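Local coordinates for Lmo2125 protein (Listeria monocytogenes serovar 1/2a, PDB 5TU0), which binds maltose and probably delivers it, as a membrane-anchored solute-binding lipoprotein, to a carbohydrate transporter of the bacterial cell membrane, at residues A[114-119]-A[239-244]; A[156-161]-A[235-240]; A[253-258]-A[326-331]; A[269-274]-A[334-339]. The protein carries 2 engineered substitutions. All blocks are in the same frame, centred on the assembly; numbering follows the deposited sequence. Where two conformers were deposited one is given.

Contact 1: A[114-119]-A[239-244]. With GLC (alpha-D-glucopyranose), chain B.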
loop_
_atom_site.group_PDB
_atom_site.type_symbol
_atom_site.label_atom_id
_atom_site.label_comp_id
_atom_site.label_asym_id
_atom_site.label_seq_id
_atom_site.Cartn_x
_atom_site.Cartn_y
_atom_site.Cartn_z
ATOM N N GLU A 114 -3.486 -4.528 1.021
ATOM C CA GLU A 114 -4.123 -3.242 1.203
ATOM C C GLU A 114 -3.841 -2.338 0.024
ATOM O O GLU A 114 -2.871 -2.531 -0.688
ATOM C CB GLU A 114 -3.713 -2.568 2.515
ATOM C CG GLU A 114 -2.238 -2.311 2.703
ATOM C CD GLU A 114 -1.957 -1.387 3.884
ATOM O OE1 GLU A 114 -2.873 -1.153 4.728
ATOM O OE2 GLU A 114 -0.818 -0.874 3.955
ATOM N N THR A 115 -4.730 -1.385 -0.195
ATOM C CA THR A 115 -4.542 -0.424 -1.247
ATOM C C THR A 115 -5.456 0.743 -0.929
ATOM O O THR A 115 -6.259 0.681 0.016
ATOM C CB THR A 115 -4.852 -1.005 -2.650
ATOM O OG1 THR A 115 -4.472 -0.059 -3.659
ATOM C CG2 THR A 115 -6.327 -1.329 -2.821
ATOM N N LEU A 116 -5.312 1.798 -1.704
ATOM C CA LEU A 116 -6.125 2.984 -1.551
ATOM C C LEU A 116 -7.579 2.727 -1.931
ATOM O O LEU A 116 -7.879 1.929 -2.814
ATOM C CB LEU A 116 -5.563 4.133 -2.386
ATOM C CG LEU A 116 -4.206 4.695 -1.988
ATOM C CD1 LEU A 116 -3.864 5.865 -2.902
ATOM C CD2 LEU A 116 -4.185 5.148 -0.541
ATOM N N VAL A 117 -8.470 3.451 -1.265
ATOM C CA VAL A 117 -9.900 3.319 -1.458
ATOM C C VAL A 117 -10.526 4.711 -1.413
ATOM O O VAL A 117 -9.832 5.706 -1.167
ATOM C CB VAL A 117 -10.538 2.409 -0.363
ATOM C CG1 VAL A 117 -9.969 0.992 -0.430
ATOM C CG2 VAL A 117 -10.328 2.973 1.038
ATOM N N LEU A 118 -11.825 4.780 -1.662
ATOM C CA LEU A 118 -12.555 6.052 -1.562
ATOM C C LEU A 118 -13.408 6.041 -0.286
ATOM O O LEU A 118 -14.312 5.198 -0.136
ATOM C CB LEU A 118 -13.484 6.253 -2.756
ATOM C CG LEU A 118 -14.242 7.585 -2.747
ATOM C CD1 LEU A 118 -13.321 8.708 -3.213
ATOM C CD2 LEU A 118 -15.499 7.542 -3.600
ATOM N N TYR A 119 -13.106 6.944 0.641
ATOM C CA TYR A 119 -13.930 7.130 1.837
ATOM C C TYR A 119 -14.923 8.208 1.504
ATOM O O TYR A 119 -14.571 9.159 0.807
ATOM C CB TYR A 119 -13.117 7.632 3.022
ATOM C CG TYR A 119 -12.226 6.605 3.649
ATOM C CD1 TYR A 119 -12.739 5.695 4.563
ATOM C CD2 TYR A 119 -10.859 6.573 3.372
ATOM C CE1 TYR A 119 -11.928 4.750 5.155
ATOM C CE2 TYR A 119 -10.038 5.645 3.971
ATOM C CZ TYR A 119 -10.577 4.731 4.860
ATOM O OH TYR A 119 -9.779 3.793 5.443
ATOM N N GLY A 239 -6.104 5.525 2.649
ATOM C CA GLY A 239 -5.709 4.137 2.877
ATOM C C GLY A 239 -6.520 3.524 3.998
ATOM O O GLY A 239 -7.117 4.246 4.773
ATOM N N PRO A 240 -6.548 2.183 4.096
ATOM C CA PRO A 240 -7.291 1.505 5.178
ATOM C C PRO A 240 -6.865 1.950 6.581
ATOM O O PRO A 240 -7.673 1.945 7.520
ATOM C CB PRO A 240 -6.935 0.028 4.964
ATOM C CG PRO A 240 -6.674 -0.076 3.517
ATOM C CD PRO A 240 -5.994 1.207 3.139
ATOM N N TRP A 241 -5.605 2.354 6.710
ATOM C CA TRP A 241 -5.061 2.797 8.007
ATOM C C TRP A 241 -5.809 3.987 8.621
ATOM O O TRP A 241 -5.770 4.166 9.824
ATOM C CB TRP A 241 -3.557 3.124 7.895
ATOM C CG TRP A 241 -3.226 4.133 6.833
ATOM C CD1 TRP A 241 -3.250 5.486 6.957
ATOM C CD2 TRP A 241 -2.837 3.856 5.477
ATOM N NE1 TRP A 241 -2.901 6.073 5.760
ATOM C CE2 TRP A 241 -2.638 5.097 4.839
ATOM C CE3 TRP A 241 -2.636 2.675 4.742
ATOM C CZ2 TRP A 241 -2.247 5.204 3.497
ATOM C CZ3 TRP A 241 -2.236 2.782 3.402
ATOM C CH2 TRP A 241 -2.052 4.042 2.798
ATOM N N SER A 242 -6.494 4.783 7.802
ATOM C CA SER A 242 -7.223 5.952 8.313
ATOM C C SER A 242 -8.619 5.662 8.912
ATOM O O SER A 242 -9.169 6.504 9.623
ATOM C CB SER A 242 -7.401 6.983 7.201
ATOM O OG SER A 242 -6.158 7.397 6.695
ATOM N N ALA A 243 -9.198 4.504 8.593
ATOM C CA ALA A 243 -10.556 4.163 9.059
ATOM C C ALA A 243 -10.710 4.297 10.580
ATOM O O ALA A 243 -11.670 4.912 11.053
ATOM C CB ALA A 243 -10.942 2.766 8.602
ATOM N N ALA A 244 -9.754 3.753 11.328
ATOM C CA ALA A 244 -9.759 3.836 12.792
ATOM C C ALA A 244 -10.005 5.273 13.275
ATOM O O ALA A 244 -10.793 5.482 14.193
ATOM C CB ALA A 244 -8.448 3.300 13.363
HETATM C C1 GLC B . 0.544 4.510 8.519
HETATM C C2 GLC B . 0.440 3.071 8.006
HETATM C C3 GLC B . 1.297 2.821 6.764
HETATM C C4 GLC B . 1.159 3.929 5.727
HETATM C C5 GLC B . 1.332 5.299 6.378
HETATM C C6 GLC B . 1.152 6.423 5.361
HETATM O O1 GLC B . 1.801 4.713 9.182
HETATM O O2 GLC B . 0.843 2.171 9.044
HETATM O O3 GLC B . 0.910 1.580 6.164
HETATM O O4 GLC B . 2.156 3.730 4.713
HETATM O O5 GLC B . 0.387 5.447 7.446
HETATM O O6 GLC B . 0.778 7.647 6.008
#

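Contact 2: A[156-161]-A[235-240]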
loop_
_atom_site.group_PDB
_atom_site.type_symbol
_atom_site.label_atom_id
_atom_site.label_comp_id
_atom_site.label_asym_id
_atom_site.label_seq_id
_atom_site.Cartn_x
_atom_site.Cartn_y
_atom_site.Cartn_z
ATOM N N PHE A 156 -14.557 16.777 -3.276
ATOM C CA PHE A 156 -13.646 15.633 -3.393
ATOM C C PHE A 156 -12.221 16.134 -3.194
ATOM O O PHE A 156 -11.851 17.179 -3.749
ATOM C CB PHE A 156 -13.771 14.970 -4.768
ATOM C CG PHE A 156 -12.629 14.046 -5.096
ATOM C CD1 PHE A 156 -12.508 12.832 -4.461
ATOM C CD2 PHE A 156 -11.666 14.402 -6.038
ATOM C CE1 PHE A 156 -11.443 11.978 -4.748
ATOM C CE2 PHE A 156 -10.609 13.545 -6.340
ATOM C CZ PHE A 156 -10.500 12.342 -5.694
ATOM N N LEU A 157 -11.423 15.393 -2.413
ATOM C CA LEU A 157 -10.017 15.745 -2.212
ATOM C C LEU A 157 -9.155 14.513 -2.334
ATOM O O LEU A 157 -9.565 13.434 -1.913
ATOM C CB LEU A 157 -9.781 16.340 -0.824
ATOM C CG LEU A 157 -10.539 17.616 -0.445
ATOM C CD1 LEU A 157 -10.360 17.910 1.039
ATOM C CD2 LEU A 157 -10.094 18.789 -1.303
ATOM N N ALA A 158 -7.968 14.685 -2.902
ATOM C CA ALA A 158 -6.953 13.602 -2.978
ATOM C C ALA A 158 -5.568 14.236 -2.867
ATOM O O ALA A 158 -5.306 15.275 -3.477
ATOM C CB ALA A 158 -7.086 12.816 -4.264
ATOM N N LYS A 159 -4.681 13.610 -2.091
ATOM C CA LYS A 159 -3.335 14.141 -1.873
ATOM C C LYS A 159 -2.441 13.878 -3.093
ATOM O O LYS A 159 -1.407 13.171 -3.009
ATOM C CB LYS A 159 -2.741 13.516 -0.608
ATOM C CG LYS A 159 -1.511 14.227 -0.070
ATOM C CD LYS A 159 -0.762 13.369 0.942
ATOM C CE LYS A 159 0.513 14.052 1.403
ATOM N NZ LYS A 159 1.386 13.127 2.178
ATOM N N TRP A 160 -2.804 14.474 -4.219
ATOM C CA TRP A 160 -2.078 14.208 -5.441
ATOM C C TRP A 160 -0.649 14.770 -5.557
ATOM O O TRP A 160 0.052 14.416 -6.504
ATOM C CB TRP A 160 -2.919 14.502 -6.691
ATOM C CG TRP A 160 -4.019 13.478 -6.953
ATOM C CD1 TRP A 160 -4.052 12.160 -6.558
ATOM C CD2 TRP A 160 -5.153 13.657 -7.807
ATOM N NE1 TRP A 160 -5.169 11.540 -7.054
ATOM C CE2 TRP A 160 -5.861 12.435 -7.829
ATOM C CE3 TRP A 160 -5.656 14.742 -8.527
ATOM C CZ2 TRP A 160 -7.051 12.275 -8.545
ATOM C CZ3 TRP A 160 -6.835 14.587 -9.225
ATOM C CH2 TRP A 160 -7.519 13.361 -9.234
ATOM N N THR A 161 -0.202 15.581 -4.597
ATOM C CA THR A 161 1.199 16.023 -4.585
ATOM C C THR A 161 2.096 14.856 -4.157
ATOM O O THR A 161 3.299 14.876 -4.393
ATOM C CB THR A 161 1.464 17.200 -3.635
ATOM O OG1 THR A 161 0.933 16.908 -2.334
ATOM C CG2 THR A 161 0.814 18.463 -4.168
ATOM N N ALA A 235 -16.007 13.261 -0.052
ATOM C CA ALA A 235 -15.295 12.055 -0.456
ATOM C C ALA A 235 -13.809 12.331 -0.620
ATOM O O ALA A 235 -13.403 13.394 -1.125
ATOM C CB ALA A 235 -15.876 11.526 -1.765
ATOM N N ILE A 236 -12.987 11.372 -0.190
ATOM C CA ILE A 236 -11.557 11.529 -0.306
ATOM C C ILE A 236 -10.892 10.204 -0.599
ATOM O O ILE A 236 -11.443 9.129 -0.293
ATOM C CB ILE A 236 -10.896 12.064 1.010
ATOM C CG1 ILE A 236 -11.058 11.070 2.177
ATOM C CG2 ILE A 236 -11.491 13.391 1.423
ATOM C CD1 ILE A 236 -10.296 11.471 3.428
ATOM N N LEU A 237 -9.709 10.281 -1.187
ATOM C CA LEU A 237 -8.885 9.106 -1.444
ATOM C C LEU A 237 -8.134 8.849 -0.142
ATOM O O LEU A 237 -7.662 9.797 0.470
ATOM C CB LEU A 237 -7.923 9.421 -2.583
ATOM C CG LEU A 237 -7.048 8.322 -3.159
ATOM C CD1 LEU A 237 -7.891 7.165 -3.662
ATOM C CD2 LEU A 237 -6.209 8.913 -4.278
ATOM N N GLY A 238 -8.031 7.592 0.303
ATOM C CA GLY A 238 -7.315 7.293 1.534
ATOM C C GLY A 238 -6.954 5.838 1.674
ATOM O O GLY A 238 -7.425 5.007 0.907
ATOM N N GLY A 239 -6.104 5.525 2.649
ATOM C CA GLY A 239 -5.709 4.137 2.877
ATOM C C GLY A 239 -6.520 3.524 3.998
ATOM O O GLY A 239 -7.117 4.246 4.773
ATOM N N PRO A 240 -6.548 2.183 4.096
ATOM C CA PRO A 240 -7.291 1.505 5.178
ATOM C C PRO A 240 -6.865 1.950 6.581
ATOM O O PRO A 240 -7.673 1.945 7.520
ATOM C CB PRO A 240 -6.935 0.028 4.964
ATOM C CG PRO A 240 -6.674 -0.076 3.517
ATOM C CD PRO A 240 -5.994 1.207 3.139
HETATM O O HOH W 1 -5.807 11.851 -0.134
#

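Contact 3: A[253-258]-A[326-331]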
loop_
_atom_site.group_PDB
_atom_site.type_symbol
_atom_site.label_atom_id
_atom_site.label_comp_id
_atom_site.label_asym_id
_atom_site.label_seq_id
_atom_site.Cartn_x
_atom_site.Cartn_y
_atom_site.Cartn_z
ATOM N N TYR A 253 -19.095 7.329 8.065
ATOM C CA TYR A 253 -18.376 7.136 6.805
ATOM C C TYR A 253 -18.748 5.842 6.101
ATOM O O TYR A 253 -19.198 4.872 6.713
ATOM C CB TYR A 253 -16.836 7.204 7.014
ATOM C CG TYR A 253 -16.231 5.996 7.707
ATOM C CD1 TYR A 253 -15.802 4.896 6.980
ATOM C CD2 TYR A 253 -16.118 5.952 9.085
ATOM C CE1 TYR A 253 -15.268 3.783 7.611
ATOM C CE2 TYR A 253 -15.595 4.850 9.732
ATOM C CZ TYR A 253 -15.171 3.769 8.997
ATOM O OH TYR A 253 -14.654 2.682 9.653
ATOM N N GLY A 254 -18.575 5.853 4.793
ATOM C CA GLY A 254 -18.788 4.692 3.964
ATOM C C GLY A 254 -17.512 4.523 3.162
ATOM O O GLY A 254 -16.717 5.452 3.056
ATOM N N VAL A 255 -17.310 3.335 2.615
ATOM C CA VAL A 255 -16.111 3.065 1.842
ATOM C C VAL A 255 -16.503 2.393 0.534
ATOM O O VAL A 255 -17.401 1.523 0.501
ATOM C CB VAL A 255 -15.120 2.163 2.613
ATOM C CG1 VAL A 255 -13.737 2.231 1.979
ATOM C CG2 VAL A 255 -15.035 2.583 4.078
ATOM N N ALA A 256 -15.791 2.767 -0.526
ATOM C CA ALA A 256 -16.022 2.222 -1.846
ATOM C C ALA A 256 -14.735 2.112 -2.654
ATOM O O ALA A 256 -13.682 2.685 -2.296
ATOM C CB ALA A 256 -17.018 3.103 -2.590
ATOM N N LYS A 257 -14.818 1.348 -3.738
ATOM C CA LYS A 257 -13.729 1.300 -4.699
ATOM C C LYS A 257 -13.500 2.729 -5.184
ATOM O O LYS A 257 -14.404 3.571 -5.109
ATOM C CB LYS A 257 -14.093 0.422 -5.905
ATOM C CG LYS A 257 -15.299 0.935 -6.693
ATOM C CD LYS A 257 -15.660 0.055 -7.881
ATOM C CE LYS A 257 -14.705 0.236 -9.043
ATOM N NZ LYS A 257 -14.789 1.590 -9.659
ATOM N N ILE A 258 -12.314 3.002 -5.688
ATOM C CA ILE A 258 -12.022 4.331 -6.229
ATOM C C ILE A 258 -12.875 4.513 -7.514
ATOM O O ILE A 258 -13.026 3.579 -8.316
ATOM C CB ILE A 258 -10.512 4.514 -6.520
ATOM C CG1 ILE A 258 -9.680 4.225 -5.243
ATOM C CG2 ILE A 258 -10.251 5.912 -7.069
ATOM C CD1 ILE A 258 -8.181 4.170 -5.453
ATOM N N ASP A 326 -18.315 -5.978 5.167
ATOM C CA ASP A 326 -17.785 -4.766 5.791
ATOM C C ASP A 326 -17.334 -3.863 4.637
ATOM O O ASP A 326 -16.612 -4.313 3.737
ATOM C CB ASP A 326 -16.584 -5.077 6.678
ATOM C CG ASP A 326 -15.922 -3.825 7.207
ATOM O OD1 ASP A 326 -16.633 -2.979 7.784
ATOM O OD2 ASP A 326 -14.698 -3.664 7.025
ATOM N N GLU A 327 -17.720 -2.594 4.677
ATOM C CA GLU A 327 -17.412 -1.717 3.553
ATOM C C GLU A 327 -15.930 -1.533 3.252
ATOM O O GLU A 327 -15.546 -1.580 2.095
ATOM C CB GLU A 327 -18.103 -0.371 3.699
ATOM C CG GLU A 327 -19.611 -0.530 3.749
ATOM C CD GLU A 327 -20.354 0.772 3.611
ATOM O OE1 GLU A 327 -19.709 1.809 3.383
ATOM O OE2 GLU A 327 -21.595 0.745 3.716
ATOM N N LEU A 328 -15.104 -1.328 4.276
ATOM C CA LEU A 328 -13.670 -1.118 4.043
ATOM C C LEU A 328 -13.052 -2.358 3.405
ATOM O O LEU A 328 -12.297 -2.267 2.432
ATOM C CB LEU A 328 -12.933 -0.754 5.335
ATOM C CG LEU A 328 -11.411 -0.568 5.181
ATOM C CD1 LEU A 328 -11.089 0.533 4.168
ATOM C CD2 LEU A 328 -10.764 -0.298 6.536
ATOM N N THR A 329 -13.405 -3.512 3.951
ATOM C CA THR A 329 -12.928 -4.788 3.445
ATOM C C THR A 329 -13.344 -5.006 1.995
ATOM O O THR A 329 -12.512 -5.394 1.177
ATOM C CB THR A 329 -13.458 -5.949 4.290
ATOM O OG1 THR A 329 -13.115 -5.719 5.665
ATOM C CG2 THR A 329 -12.863 -7.273 3.812
ATOM N N ASN A 330 -14.615 -4.731 1.679
ATOM C CA ASN A 330 -15.128 -4.888 0.313
ATOM C C ASN A 330 -14.406 -3.954 -0.668
ATOM O O ASN A 330 -14.025 -4.377 -1.760
ATOM C CB ASN A 330 -16.643 -4.604 0.231
ATOM C CG ASN A 330 -17.496 -5.678 0.893
ATOM O OD1 ASN A 330 -17.033 -6.772 1.215
ATOM N ND2 ASN A 330 -18.759 -5.363 1.090
ATOM N N ALA A 331 -14.244 -2.691 -0.272
ATOM C CA ALA A 331 -13.543 -1.695 -1.104
ATOM C C ALA A 331 -12.101 -2.100 -1.385
ATOM O O ALA A 331 -11.643 -2.028 -2.517
ATOM C CB ALA A 331 -13.576 -0.331 -0.447
HETATM O O HOH W 2 -17.255 -1.110 0.101
#

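Contact 4: A[269-274]-A[334-339]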
loop_
_atom_site.group_PDB
_atom_site.type_symbol
_atom_site.label_atom_id
_atom_site.label_comp_id
_atom_site.label_asym_id
_atom_site.label_seq_id
_atom_site.Cartn_x
_atom_site.Cartn_y
_atom_site.Cartn_z
ATOM N N PRO A 269 -3.855 1.918 -8.271
ATOM C CA PRO A 269 -2.913 2.268 -7.220
ATOM C C PRO A 269 -1.906 1.165 -6.923
ATOM O O PRO A 269 -2.033 0.090 -7.478
ATOM C CB PRO A 269 -3.819 2.473 -6.019
ATOM C CG PRO A 269 -4.918 1.490 -6.232
ATOM C CD PRO A 269 -5.151 1.490 -7.714
ATOM N N PHE A 270 -0.908 1.454 -6.093
ATOM C CA PHE A 270 0.048 0.420 -5.676
ATOM C C PHE A 270 -0.672 -0.643 -4.831
ATOM O O PHE A 270 -1.518 -0.315 -4.000
ATOM C CB PHE A 270 1.206 0.997 -4.855
ATOM C CG PHE A 270 2.166 1.843 -5.649
ATOM C CD1 PHE A 270 2.849 1.313 -6.730
ATOM C CD2 PHE A 270 2.398 3.168 -5.301
ATOM C CE1 PHE A 270 3.735 2.087 -7.463
ATOM C CE2 PHE A 270 3.284 3.948 -6.035
ATOM C CZ PHE A 270 3.957 3.402 -7.110
ATOM N N ALA A 271 -0.328 -1.905 -5.068
ATOM C CA ALA A 271 -0.866 -3.035 -4.302
ATOM C C ALA A 271 0.073 -3.232 -3.111
ATOM O O ALA A 271 1.164 -3.782 -3.274
ATOM C CB ALA A 271 -0.894 -4.289 -5.163
ATOM N N GLY A 272 -0.344 -2.796 -1.927
ATOM C CA GLY A 272 0.481 -2.885 -0.730
ATOM C C GLY A 272 0.084 -4.066 0.131
ATOM O O GLY A 272 -0.764 -4.900 -0.252
ATOM N N GLY A 273 0.708 -4.144 1.289
ATOM C CA GLY A 273 0.421 -5.230 2.221
ATOM C C GLY A 273 1.657 -5.699 2.946
ATOM O O GLY A 273 2.692 -5.039 2.913
ATOM N N LYS A 274 1.533 -6.860 3.586
ATOM C CA LYS A 274 2.589 -7.415 4.403
ATOM C C LYS A 274 2.704 -8.930 4.219
ATOM O O LYS A 274 1.718 -9.632 3.922
ATOM C CB LYS A 274 2.304 -7.130 5.883
ATOM C CG LYS A 274 2.166 -5.661 6.271
ATOM C CD LYS A 274 2.021 -5.546 7.790
ATOM C CE LYS A 274 1.712 -4.136 8.297
ATOM N NZ LYS A 274 0.277 -3.835 8.111
ATOM N N GLU A 334 -12.031 -5.182 -3.764
ATOM C CA GLU A 334 -12.421 -4.786 -5.111
ATOM C C GLU A 334 -11.345 -3.952 -5.774
ATOM O O GLU A 334 -10.971 -4.216 -6.913
ATOM C CB GLU A 334 -13.738 -3.996 -5.070
ATOM C CG GLU A 334 -14.309 -3.610 -6.425
ATOM C CD GLU A 334 -14.642 -4.808 -7.300
ATOM O OE1 GLU A 334 -15.043 -5.869 -6.762
ATOM O OE2 GLU A 334 -14.516 -4.669 -8.540
ATOM N N GLN A 335 -10.831 -2.964 -5.058
ATOM C CA GLN A 335 -9.811 -2.086 -5.629
ATOM C C GLN A 335 -8.492 -2.832 -5.878
ATOM O O GLN A 335 -7.794 -2.575 -6.857
ATOM C CB GLN A 335 -9.571 -0.868 -4.740
ATOM C CG GLN A 335 -8.714 0.186 -5.404
ATOM C CD GLN A 335 -9.372 0.754 -6.647
ATOM O OE1 GLN A 335 -10.565 1.049 -6.654
ATOM N NE2 GLN A 335 -8.596 0.909 -7.702
ATOM N N TYR A 336 -8.178 -3.791 -5.016
ATOM C CA TYR A 336 -6.923 -4.542 -5.156
ATOM C C TYR A 336 -6.836 -5.256 -6.513
ATOM O O TYR A 336 -5.741 -5.454 -7.044
ATOM C CB TYR A 336 -6.766 -5.526 -3.987
ATOM C CG TYR A 336 -5.368 -6.026 -3.792
ATOM C CD1 TYR A 336 -4.420 -5.249 -3.120
ATOM C CD2 TYR A 336 -4.989 -7.275 -4.247
ATOM C CE1 TYR A 336 -3.134 -5.715 -2.913
ATOM C CE2 TYR A 336 -3.712 -7.746 -4.046
ATOM C CZ TYR A 336 -2.791 -6.959 -3.391
ATOM O OH TYR A 336 -1.524 -7.451 -3.215
ATOM N N LYS A 337 -7.991 -5.594 -7.097
ATOM C CA LYS A 337 -8.043 -6.240 -8.418
ATOM C C LYS A 337 -7.349 -5.384 -9.472
ATOM O O LYS A 337 -6.787 -5.913 -10.423
ATOM C CB LYS A 337 -9.485 -6.479 -8.883
ATOM C CG LYS A 337 -10.321 -7.401 -8.014
ATOM C CD LYS A 337 -11.754 -7.409 -8.518
ATOM C CE LYS A 337 -12.684 -8.134 -7.574
ATOM N NZ LYS A 337 -12.297 -9.556 -7.399
ATOM N N ASN A 338 -7.381 -4.071 -9.279
ATOM C CA ASN A 338 -6.774 -3.131 -10.225
ATOM C C ASN A 338 -5.447 -2.542 -9.743
ATOM O O ASN A 338 -4.892 -1.683 -10.410
ATOM C CB ASN A 338 -7.769 -1.993 -10.506
ATOM C CG ASN A 338 -9.113 -2.502 -10.999
ATOM O OD1 ASN A 338 -10.149 -2.231 -10.396
ATOM N ND2 ASN A 338 -9.095 -3.263 -12.055
ATOM N N ALA A 339 -4.944 -2.996 -8.591
ATOM C CA ALA A 339 -3.681 -2.488 -8.056
ATOM C C ALA A 339 -2.494 -3.311 -8.544
ATOM O O ALA A 339 -2.609 -4.535 -8.690
ATOM C CB ALA A 339 -3.713 -2.499 -6.535
#

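Contact 1: A[114-119]-A[239-244]
Tyr119 reaches from its strand to the turn at 239-244 and buries more surface there than any other residue of the contact. Its hydroxyl donates a hydrogen bond to the carbonyl oxygen of Gly239, OH to O 2.8 Å. The donor stands above the carbonyl plane, 39° out of it, while Ser242 N approaches the same oxygen from the other face, so two bonds grip one carbonyl and tie down the turn. Ala243 CB packs beside the phenol, 3.5 Å from Tyr119 OH.

Pro240, the second main contributor, lays its ring against Glu114 and Thr115. Its CD lies 3.2 Å from Thr115 O, a buried oxygen that has no polar partner in the model, and its CG meets Glu114 CB at 4.0 Å. The polar end of Thr115 turns elsewhere, to the carbonyl of Phe270.

Glu114 carries the contact to the sugar. With CG between the backbone N and the carbonyl carbon (chi1 59°) and an extended chain beyond, its carboxylate arrives at the edge of the Trp241 ring, OE1 3.8 Å from CE3, the two planes 63° apart. The Trp241 ring itself lies between GLC C4, 3.9 Å above the centre of one face, and Gly239 CA, over the opposite face toward the rim. Leu116 CD2 adds an apolar touch at CH2.

A pyranose lying over the face of a tryptophan is the aromatic platform characteristic of carbohydrate-binding proteins such as the maltose-binding proteins; here Trp241 and Glu114 belong to the glycan pocket.

Contact 2: A[156-161]-A[235-240]
Leu157 and Leu237 are joined through the backbone in a short parallel pairing, in which Phe156 bridges Ala235 and Leu157 bridges Ile236. Leu157 uses both its polar backbone atoms on the neighbouring strand. Its N donates to Ala235 O at 3.1 Å, and its O accepts from Leu237 N at 3.2 Å, with an N-H...O angle of 154°. The same two oxygens also receive CA-H...O contacts, Ala235 O from Phe156 CA and Leu157 O from Ile236 CA, each at 3.2 Å.

Beyond Ala158 the chains part, and a water bridges them. It accepts from Lys159 N at 2.9 Å and donates to Leu237 O at 2.8 Å, so both backbone groups are satisfied although the chain has turned away through an inverse gamma turn centred on Lys159. The amine of Lys159 is engaged by Asp162, and Phe156 O accepts from Trp210 NE1.

Side chains pack on both faces of the pairing. Leu237 CB meets Ala158 CB at 3.9 Å. Leu237 was modelled in two conformations, so the approach of its CD2 to the indole of Trp160 is doubtful. That indole donates its NE1 proton to Tyr267, and Ala158 CB rests over one of its faces, toward the rim. Around Leu157, CB touches Ile236 CG2.

Strand 235-238 also pairs antiparallel with strand 105-121, so this parallel edge gives the mixed sheet typical of a lobe of a periplasmic-binding-protein fold.

Contact 3: A[253-258]-A[326-331]
Glu327 holds CG anti to its own carbonyl carbon (chi1 -60°) and runs extended beyond it, which lifts the carboxylate from the first turn of helix 327-336 to the edge of strand 253-256. Val255 answers with CG1 anti to the backbone N (chi1 -163°), turning that methyl along the helix toward Ala331.

Val255 N donates to Glu327 OE1 at 2.9 Å, met nearly along the C-O axis. The same oxygen lies 3.1 Å from Gly254 CA. The other carboxylate oxygen is held by a salt bridge to Lys122. On the carbonyl side of Val255, a water donates both to Val255 O and to Glu327 O, so the residue is linked to the helix through its N and its O.

Beside these polar links runs an apolar patch. Val255 CG1 touches Ala331 CB at 3.5 Å and Leu328 CD1 at 3.8 Å, while CG2 leans on the backbone of Leu328. Ala331 CB also presses on Ala256 C at 3.5 Å. The small alanine lets the axes approach to 6.6 Å, with strand and helix running nearly parallel, 18° apart.

One carboxylate thus serves a backbone N-H and a lysine at once. The lysine, together with the nearby start of the helix, would be expected to stabilise its negative charge, and the bond pins the helix to the strand beside a compact hydrophobic seam.

Contact 4: A[269-274]-A[334-339]
Ala271 and Ala339 face each other, the latter closing the type I turn from Tyr336, with their CB atoms 3.6 Å apart. This is the dense part of the contact. Ala339 CB also lies 3.2 Å from Pro269 O, and the same carbonyl receives a CA-H...O contact from Ala339 CA at 3.1 Å, bent to 124° at the hydrogen.

Tyr336 flanks the same methyl of Ala271. Its CG is anti to the backbone N (chi1 -162°), which sends the ring back across the contact until CE1 stands 3.5 Å from Ala271 CB. Gly272 O comes to the ring edge, near its plane, 3.7 Å from CE1. The hydroxyl is bonded beyond the contact, to Asp96 and Gln99. Gln335 belongs to the packed part as well: its chain bends at chi2 (63°) and crosses the proline ring, its NE2 3.5 Å from Pro269 CD, a touch of amide on carbon with no polar bond in it. Gln335 OE1 instead accepts from Ile258 N.

Toward Asn338 and Lys337 the contact is loose and opens to solvent. The Asn338 side chain leads away and the residue is partly exposed, its carbonyl oxygen 4.2 Å from Pro269 CD; the neighbouring Lys337 is exposed.

The two segments are held together by methyl, ring and CH...O contacts, while the polar ends of Tyr336 and Gln335 find their partners elsewhere in the protein, in helix 94-99 and at Ile258, so this part of the chain is held from several directions.

Overall arrangement
All four contacts meet on one mixed sheet, with strand 105-121 at its middle pairing with strands 235-238, 253-256 and 272-278. Contacts 1 and 3 have the closest centres, about 8 Å apart; contacts 2 and 4 are farthest apart at about 15 Å and do not touch. Contacts 1 and 2 share Gly239 and Pro240. Contacts 3 and 4 use successive parts of helix 327-336, and their segments alternate along the chain, whereas contacts 1 and 2 both close before contact 3 opens. The sugar-bearing turn of contact 1 is therefore built on a sheet that contact 2 extends with a parallel strand and that contacts 3 and 4 cover with helix 327-336 and the turn at 336-339.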